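Local coordinates for protein RNA-dependent RNA Polymerase (Bombyx mori cytoplasmic polyhedrosis virus, PDB 6TZ0) that catalyses RNA-templated RNA synthesis, making viral plus strands by fully conservative transcription and, after core assembly, the complementary minus strands that restore the double-stranded genome, at residues A[402-407]-A[508-513]; A[833-838]-A[903-908]. All blocks are in the same frame, centred on the assembly; numbering follows the deposited sequence.

Contact 1 (A[402-407]-A[508-513]); sequences DEIAKR and KQIYDL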
loop_
_atom_site.group_PDB
_atom_site.type_symbol
_atom_site.label_atom_id
_atom_site.label_comp_id
_atom_site.label_asym_id
_atom_site.label_seq_id
_atom_site.Cartn_x
_atom_site.Cartn_y
_atom_site.Cartn_z
ATOM N N ASP A 402 14.529 17.349 17.366
ATOM C CA ASP A 402 13.874 18.179 18.371
ATOM C C ASP A 402 12.668 18.924 17.809
ATOM O O ASP A 402 11.633 19.023 18.484
ATOM C CB ASP A 402 14.879 19.158 18.967
ATOM C CG ASP A 402 14.321 19.902 20.157
ATOM O OD1 ASP A 402 14.197 19.282 21.237
ATOM O OD2 ASP A 402 14.005 21.103 20.012
ATOM N N GLU A 403 12.772 19.417 16.575
ATOM C CA GLU A 403 11.631 20.024 15.900
ATOM C C GLU A 403 10.526 19.007 15.637
ATOM O O GLU A 403 9.340 19.309 15.830
ATOM C CB GLU A 403 12.094 20.662 14.593
ATOM C CG GLU A 403 10.998 21.335 13.800
ATOM C CD GLU A 403 10.462 22.583 14.463
ATOM O OE1 GLU A 403 11.215 23.238 15.217
ATOM O OE2 GLU A 403 9.280 22.915 14.227
ATOM N N ILE A 404 10.897 17.790 15.223
ATOM C CA ILE A 404 9.909 16.741 14.984
ATOM C C ILE A 404 9.238 16.327 16.288
ATOM O O ILE A 404 8.026 16.099 16.320
ATOM C CB ILE A 404 10.552 15.548 14.249
ATOM C CG1 ILE A 404 10.925 15.940 12.828
ATOM C CG2 ILE A 404 9.609 14.380 14.131
ATOM C CD1 ILE A 404 11.744 14.911 12.113
ATOM N N ALA A 405 9.989 16.288 17.395
ATOM C CA ALA A 405 9.377 15.938 18.675
ATOM C C ALA A 405 8.427 17.021 19.165
ATOM O O ALA A 405 7.364 16.707 19.720
ATOM C CB ALA A 405 10.459 15.663 19.715
ATOM N N LYS A 406 8.775 18.289 18.930
ATOM C CA LYS A 406 7.863 19.392 19.216
ATOM C C LYS A 406 6.591 19.293 18.382
ATOM O O LYS A 406 5.502 19.612 18.868
ATOM C CB LYS A 406 8.588 20.716 18.968
ATOM C CG LYS A 406 7.836 21.988 19.350
ATOM C CD LYS A 406 7.209 22.676 18.141
ATOM C CE LYS A 406 6.542 23.977 18.536
ATOM N NZ LYS A 406 5.889 24.637 17.375
ATOM N N ARG A 407 6.707 18.845 17.129
ATOM C CA ARG A 407 5.520 18.681 16.293
ATOM C C ARG A 407 4.673 17.492 16.736
ATOM O O ARG A 407 3.441 17.543 16.666
ATOM C CB ARG A 407 5.932 18.527 14.832
ATOM C CG ARG A 407 6.439 19.797 14.204
ATOM C CD ARG A 407 6.896 19.550 12.787
ATOM N NE ARG A 407 7.420 20.770 12.187
ATOM C CZ ARG A 407 6.690 21.621 11.481
ATOM N NH1 ARG A 407 5.407 21.375 11.274
ATOM N NH2 ARG A 407 7.240 22.714 10.974
ATOM N N LYS A 508 6.770 11.042 9.193
ATOM C CA LYS A 508 5.965 11.880 8.320
ATOM C C LYS A 508 6.238 13.361 8.540
ATOM O O LYS A 508 6.012 14.166 7.633
ATOM C CB LYS A 508 4.492 11.543 8.576
ATOM C CG LYS A 508 3.456 12.205 7.712
ATOM C CD LYS A 508 2.078 11.766 8.162
ATOM C CE LYS A 508 0.996 12.377 7.303
ATOM N NZ LYS A 508 0.924 13.847 7.500
ATOM N N GLN A 509 6.749 13.738 9.712
ATOM C CA GLN A 509 6.916 15.146 10.031
ATOM C C GLN A 509 8.112 15.777 9.336
ATOM O O GLN A 509 8.175 17.006 9.250
ATOM C CB GLN A 509 7.053 15.329 11.538
ATOM C CG GLN A 509 5.893 14.792 12.334
ATOM C CD GLN A 509 4.581 15.455 12.001
ATOM O OE1 GLN A 509 4.514 16.659 11.772
ATOM N NE2 GLN A 509 3.519 14.664 11.973
ATOM N N ILE A 510 9.053 14.977 8.828
ATOM C CA ILE A 510 10.253 15.533 8.205
ATOM C C ILE A 510 9.977 16.074 6.810
ATOM O O ILE A 510 10.795 16.828 6.272
ATOM C CB ILE A 510 11.371 14.468 8.203
ATOM C CG1 ILE A 510 12.758 15.108 8.087
ATOM C CG2 ILE A 510 11.184 13.490 7.069
ATOM C CD1 ILE A 510 13.900 14.189 8.402
ATOM N N TYR A 511 8.823 15.746 6.219
ATOM C CA TYR A 511 8.480 16.301 4.915
ATOM C C TYR A 511 8.194 17.790 4.979
ATOM O O TYR A 511 8.346 18.483 3.970
ATOM C CB TYR A 511 7.257 15.613 4.317
ATOM C CG TYR A 511 7.400 14.139 4.061
ATOM C CD1 TYR A 511 8.340 13.667 3.172
ATOM C CD2 TYR A 511 6.520 13.230 4.622
ATOM C CE1 TYR A 511 8.458 12.326 2.909
ATOM C CE2 TYR A 511 6.625 11.886 4.358
ATOM C CZ TYR A 511 7.600 11.442 3.500
ATOM O OH TYR A 511 7.718 10.109 3.222
ATOM N N ASP A 512 7.783 18.296 6.133
ATOM C CA ASP A 512 7.523 19.713 6.318
ATOM C C ASP A 512 8.769 20.493 6.701
ATOM O O ASP A 512 8.669 21.687 6.989
ATOM C CB ASP A 512 6.454 19.910 7.388
ATOM C CG ASP A 512 5.113 19.360 6.970
ATOM O OD1 ASP A 512 4.834 19.330 5.755
ATOM O OD2 ASP A 512 4.339 18.949 7.858
ATOM N N LEU A 513 9.931 19.852 6.714
ATOM C CA LEU A 513 11.155 20.487 7.163
ATOM C C LEU A 513 12.230 20.536 6.093
ATOM O O LEU A 513 13.276 21.150 6.319
ATOM C CB LEU A 513 11.700 19.758 8.394
ATOM C CG LEU A 513 10.785 19.717 9.612
ATOM C CD1 LEU A 513 11.445 18.910 10.688
ATOM C CD2 LEU A 513 10.482 21.108 10.102
#
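Gln509 meets Ile404 through its aliphatic stem: CB of the glutamine lies 3.8 Å from Ile404 CG2, the methyl branch of the isoleucine. Beyond CB the chain bends at chi2 (-61°), which turns the amide toward Arg407. Gln509 OE1 comes to rest 3.9 Å from both CB and CD of Arg407, a van der Waals contact with the stem, while NE2 makes a weak hydrogen bond to Thr505 O in the turn before. Ile510 is reached by the other arm of Ile404; the terminal CD1 of Ile404 stops 4.0 Å from Ile510 CB. Both segments belong to the central polymerase domain. Helix 401-409 packs here against the residues following helix 501-508, of which 509-511 keep helical backbone angles, and Ile404 also reaches Phe566 and Val570 of helix 557-573, while Ile510 continues onto helix 644-665. Asp512 offers its CB to one face of the Arg407 guanidinium, off toward the rim. Asp512 OD2 is 4.3 Å from Arg407 NH1 but well out of the guanidinium plane, and no N-H points at it, so any attraction is probably through charge only, beyond a salt bridge. Leu513 sets its two methyls against three residues of the helix. Leu513 CD1 touches Ile404 CG1 at 3.7 Å, and Leu513 CD2 lies 3.7 Å from Arg407 NE and also against Glu403 CG. Glu403 and Arg407, one helical turn apart, are joined by a salt bridge of 3.5 Å from OE2 of Glu403 to NE of Arg407, which should limit how far the arginine swings away from that methyl.

Contact 2 (A[833-838]-A[903-908]); sequences PLAWLF and TGALLL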
loop_
_atom_site.group_PDB
_atom_site.type_symbol
_atom_site.label_atom_id
_atom_site.label_comp_id
_atom_site.label_asym_id
_atom_site.label_seq_id
_atom_site.Cartn_x
_atom_site.Cartn_y
_atom_site.Cartn_z
ATOM N N PRO A 833 -28.703 4.111 -29.221
ATOM C CA PRO A 833 -28.259 4.802 -30.434
ATOM C C PRO A 833 -26.905 5.458 -30.232
ATOM O O PRO A 833 -26.428 5.634 -29.110
ATOM C CB PRO A 833 -29.353 5.849 -30.665
ATOM C CG PRO A 833 -29.911 6.100 -29.318
ATOM C CD PRO A 833 -29.861 4.785 -28.606
ATOM N N LEU A 834 -26.280 5.829 -31.353
ATOM C CA LEU A 834 -24.970 6.465 -31.278
ATOM C C LEU A 834 -25.039 7.892 -30.757
ATOM O O LEU A 834 -24.002 8.444 -30.383
ATOM C CB LEU A 834 -24.277 6.474 -32.638
ATOM C CG LEU A 834 -23.780 5.160 -33.212
ATOM C CD1 LEU A 834 -23.092 5.434 -34.519
ATOM C CD2 LEU A 834 -22.844 4.511 -32.242
ATOM N N ALA A 835 -26.225 8.500 -30.715
ATOM C CA ALA A 835 -26.346 9.838 -30.155
ATOM C C ALA A 835 -26.180 9.850 -28.643
ATOM O O ALA A 835 -25.952 10.917 -28.072
ATOM C CB ALA A 835 -27.692 10.450 -30.532
ATOM N N TRP A 836 -26.273 8.690 -27.989
ATOM C CA TRP A 836 -26.064 8.611 -26.548
ATOM C C TRP A 836 -24.613 8.877 -26.169
ATOM O O TRP A 836 -24.334 9.281 -25.035
ATOM C CB TRP A 836 -26.493 7.234 -26.043
ATOM C CG TRP A 836 -26.398 7.089 -24.573
ATOM C CD1 TRP A 836 -27.271 7.561 -23.642
ATOM C CD2 TRP A 836 -25.311 6.516 -23.850
ATOM N NE1 TRP A 836 -26.821 7.267 -22.382
ATOM C CE2 TRP A 836 -25.612 6.632 -22.484
ATOM C CE3 TRP A 836 -24.112 5.909 -24.228
ATOM C CZ2 TRP A 836 -24.764 6.154 -21.494
ATOM C CZ3 TRP A 836 -23.278 5.432 -23.249
ATOM C CH2 TRP A 836 -23.605 5.556 -21.898
ATOM N N LEU A 837 -23.678 8.673 -27.102
ATOM C CA LEU A 837 -22.265 8.911 -26.833
ATOM C C LEU A 837 -21.940 10.376 -26.587
ATOM O O LEU A 837 -20.904 10.674 -25.993
ATOM C CB LEU A 837 -21.413 8.407 -27.997
ATOM C CG LEU A 837 -21.317 6.903 -28.216
ATOM C CD1 LEU A 837 -20.594 6.603 -29.513
ATOM C CD2 LEU A 837 -20.586 6.278 -27.060
ATOM N N PHE A 838 -22.796 11.302 -27.006
ATOM C CA PHE A 838 -22.419 12.705 -27.024
ATOM C C PHE A 838 -23.289 13.548 -26.107
ATOM O O PHE A 838 -23.415 14.755 -26.322
ATOM C CB PHE A 838 -22.493 13.225 -28.457
ATOM C CG PHE A 838 -21.823 12.325 -29.449
ATOM C CD1 PHE A 838 -20.448 12.223 -29.502
ATOM C CD2 PHE A 838 -22.576 11.590 -30.343
ATOM C CE1 PHE A 838 -19.839 11.388 -30.420
ATOM C CE2 PHE A 838 -21.971 10.762 -31.265
ATOM C CZ PHE A 838 -20.601 10.666 -31.305
ATOM N N THR A 903 -33.304 12.272 -29.454
ATOM C CA THR A 903 -34.447 12.218 -28.556
ATOM C C THR A 903 -34.619 10.841 -27.931
ATOM O O THR A 903 -35.093 10.742 -26.796
ATOM C CB THR A 903 -35.709 12.661 -29.298
ATOM O OG1 THR A 903 -36.838 12.589 -28.421
ATOM C CG2 THR A 903 -35.950 11.822 -30.523
ATOM N N GLY A 904 -34.191 9.779 -28.618
ATOM C CA GLY A 904 -34.181 8.469 -27.996
ATOM C C GLY A 904 -33.137 8.366 -26.902
ATOM O O GLY A 904 -33.378 7.755 -25.859
ATOM N N ALA A 905 -31.978 8.994 -27.113
ATOM C CA ALA A 905 -30.939 9.012 -26.090
ATOM C C ALA A 905 -31.371 9.820 -24.874
ATOM O O ALA A 905 -31.119 9.419 -23.730
ATOM C CB ALA A 905 -29.651 9.581 -26.673
ATOM N N LEU A 906 -32.050 10.946 -25.100
ATOM C CA LEU A 906 -32.511 11.758 -23.981
ATOM C C LEU A 906 -33.683 11.109 -23.258
ATOM O O LEU A 906 -33.777 11.208 -22.031
ATOM C CB LEU A 906 -32.865 13.157 -24.469
ATOM C CG LEU A 906 -31.607 13.916 -24.900
ATOM C CD1 LEU A 906 -31.947 15.230 -25.559
ATOM C CD2 LEU A 906 -30.701 14.140 -23.702
ATOM N N LEU A 907 -34.556 10.413 -23.989
ATOM C CA LEU A 907 -35.612 9.619 -23.370
ATOM C C LEU A 907 -35.037 8.471 -22.552
ATOM O O LEU A 907 -35.548 8.155 -21.473
ATOM C CB LEU A 907 -36.548 9.113 -24.469
ATOM C CG LEU A 907 -37.844 8.343 -24.235
ATOM C CD1 LEU A 907 -38.840 8.778 -25.274
ATOM C CD2 LEU A 907 -37.586 6.867 -24.411
ATOM N N LEU A 908 -33.958 7.858 -23.040
ATOM C CA LEU A 908 -33.303 6.776 -22.315
ATOM C C LEU A 908 -32.649 7.273 -21.033
ATOM O O LEU A 908 -32.779 6.636 -19.982
ATOM C CB LEU A 908 -32.284 6.102 -23.235
ATOM C CG LEU A 908 -31.428 4.924 -22.778
ATOM C CD1 LEU A 908 -31.273 3.964 -23.924
ATOM C CD2 LEU A 908 -30.054 5.425 -22.379
#
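Pro833 turns its ring toward the helix holding Ala905, and its CG lies 4.2 Å from the backbone N of Ala905. Two residues on, Ala835 CB lies 4.4 Å from Ala905 CB. Trp836 completes the seat: Ala905 CB sits 3.7 Å from Trp836 CA, against the main chain itself, and the small side chain is consistent with the close approach of the two backbones, 4.9 Å between the CA atoms of Trp836 and Ala905. With CG anti to the backbone N (chi1 -176°), the indole of Trp836 is carried along the helix to Leu908, whose CD2 touches NE1 and CD1 of the Trp836 ring, 3.7 Å from NE1. The two side chains cross at about a right angle, and the carbonyl O of Ala905 lies at the indole edge, near the ring plane. All five touching residues are buried. Residues 834-837 form a short 3-10 segment in the loop after strand 827-831, packed on one side against helix 902-911 of the C-terminal region. Leu834 and Leu837 point away from that helix, Leu834 into helices 20-35 and 774-786 and Leu837 onto Phe782 of the latter, while Trp836 also meets Met757 of helix 754-766.

Contacts 1 and 2 lie on opposite sides of the chain's centre, their own centres 56 Å apart and their nearest atoms about 39 Å apart, with no touch between them. They follow one another along the sequence: 402-407 with 508-513 closes within the central polymerase domain before 833-838 with 903-908 opens. Contact 1 is partly buried, mixes apolar and charged groups, and is remote from the annotated metal and nucleotide sites. Contact 2 is wholly buried and largely apolar; there the Trp836 side chain is about 11 Å from that of Arg791, an ATP-binding residue, although no ATP is bound to this chain here.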